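Local structure of chloramphenicol acetyltransferase (Aliivibrio fischeri, 6PXA) at residues I180-L183 and L184-W188. The protein probably transfers the acetyl group of acetyl-CoA to chloramphenicol, as a trimeric acyltransferase of the hexapeptide repeat family. Residues are numbered along the deposited sequence; the frame is centred on the assembly and turned at random.
Sequences IQTL and LVIKW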
# COMPACT_ATOMS: atom_id res chain seq x y z
N ILE B 180 -12.87 17.05 24.23
CA ILE B 180 -12.22 15.75 24.24
C ILE B 180 -12.18 15.20 25.66
O ILE B 180 -12.56 14.05 25.92
CB ILE B 180 -10.81 15.83 23.65
CG1 ILE B 180 -10.85 16.12 22.15
CG2 ILE B 180 -10.03 14.54 23.90
CD1 ILE B 180 -9.48 16.04 21.51
N GLN B 181 -11.69 16.01 26.60
CA GLN B 181 -11.60 15.56 27.99
C GLN B 181 -12.97 15.14 28.51
O GLN B 181 -13.07 14.19 29.29
CB GLN B 181 -11.03 16.68 28.86
CG GLN B 181 -9.73 16.31 29.55
CD GLN B 181 -9.69 16.79 30.98
OE1 GLN B 181 -9.82 16.00 31.92
NE2 GLN B 181 -9.53 18.10 31.16
N THR B 182 -14.02 15.83 28.07
CA THR B 182 -15.37 15.51 28.50
C THR B 182 -15.80 14.13 28.00
O THR B 182 -16.28 13.30 28.77
CB THR B 182 -16.33 16.59 28.01
OG1 THR B 182 -16.13 17.78 28.80
CG2 THR B 182 -17.77 16.14 28.14
N LEU B 183 -15.59 13.88 26.71
CA LEU B 183 -15.95 12.58 26.15
C LEU B 183 -15.19 11.44 26.83
O LEU B 183 -15.70 10.32 26.91
CB LEU B 183 -15.69 12.58 24.63
CG LEU B 183 -16.52 13.59 23.82
CD1 LEU B 183 -16.15 13.56 22.30
CD2 LEU B 183 -17.99 13.30 23.99
N LEU B 184 -13.99 11.72 27.34
CA LEU B 184 -13.19 10.67 27.96
C LEU B 184 -13.64 10.35 29.38
O LEU B 184 -13.30 9.28 29.89
CB LEU B 184 -11.71 11.07 27.95
CG LEU B 184 -11.11 11.18 26.53
CD1 LEU B 184 -9.62 11.46 26.58
CD2 LEU B 184 -11.38 9.91 25.76
N VAL B 185 -14.41 11.23 30.01
CA VAL B 185 -14.98 10.95 31.32
C VAL B 185 -16.32 10.22 31.21
O VAL B 185 -16.57 9.26 31.94
CB VAL B 185 -15.11 12.26 32.13
CG1 VAL B 185 -15.95 12.03 33.39
CG2 VAL B 185 -13.74 12.80 32.50
N ILE B 186 -17.19 10.68 30.31
CA ILE B 186 -18.54 10.12 30.26
C ILE B 186 -18.56 8.77 29.54
O ILE B 186 -19.41 7.93 29.84
CB ILE B 186 -19.54 11.11 29.64
CG1 ILE B 186 -19.20 11.42 28.18
CG2 ILE B 186 -19.63 12.41 30.45
CD1 ILE B 186 -20.13 12.49 27.59
N LYS B 187 -17.65 8.55 28.59
CA LYS B 187 -17.45 7.24 27.97
C LYS B 187 -18.78 6.61 27.53
O LYS B 187 -19.19 5.56 28.02
CB LYS B 187 -16.71 6.29 28.91
CG LYS B 187 -15.38 6.78 29.42
CD LYS B 187 -14.66 5.67 30.14
CE LYS B 187 -13.38 6.14 30.83
NZ LYS B 187 -13.62 6.70 32.19
N TRP B 188 -19.43 7.26 26.55
CA TRP B 188 -20.75 6.83 26.11
C TRP B 188 -20.74 5.41 25.57
O TRP B 188 -21.79 4.76 25.55
CB TRP B 188 -21.33 7.77 25.04
CG TRP B 188 -20.58 7.75 23.69
CD1 TRP B 188 -19.68 8.68 23.26
CD2 TRP B 188 -20.68 6.77 22.63
NE1 TRP B 188 -19.21 8.34 22.01
CE2 TRP B 188 -19.80 7.17 21.60
CE3 TRP B 188 -21.43 5.60 22.45
CZ2 TRP B 188 -19.65 6.44 20.42
CZ3 TRP B 188 -21.28 4.87 21.30
CH2 TRP B 188 -20.39 5.29 20.29
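L184 N donates to I180 O (3.1 Å, N-H...O angle 141°), an i to i+4 bond in the last turns of helix 177-186. It also makes a weak bond to Q181 O, which takes a second weak bond from V185 N. The amide of V185 is thus shared. V185 N bonds more firmly to T182 O, at 3.1 Å, from well above the carbonyl plane. T182 O is gripped twice, because I186 N reaches it at 3.2 Å in a much straighter bond (164°). K187 N closes the series on L183 O at 3.1 Å, and K187, with positive phi, ends the helix. T182 OG1 is hydrogen-bonded to N178 O, and I186 O accepts from W191 NE1.

I180 and L184 run side by side, with CG2 of I180 4.1 Å from CD1 of L184. L183 CD2 meets I186 CD1 at 4.3 Å. The chi1 of 63° tucks I186 CG1 back over the preceding turn, 3.5 Å from T182 O. Y161 packs on I180, L183 and L184. W188 meets F76 and touches S99 of a neighbouring subunit. The helix follows strand 169-173, after the family's left-handed beta-helix, and T182, L183 and I186 pack against C-terminal helix 208-219.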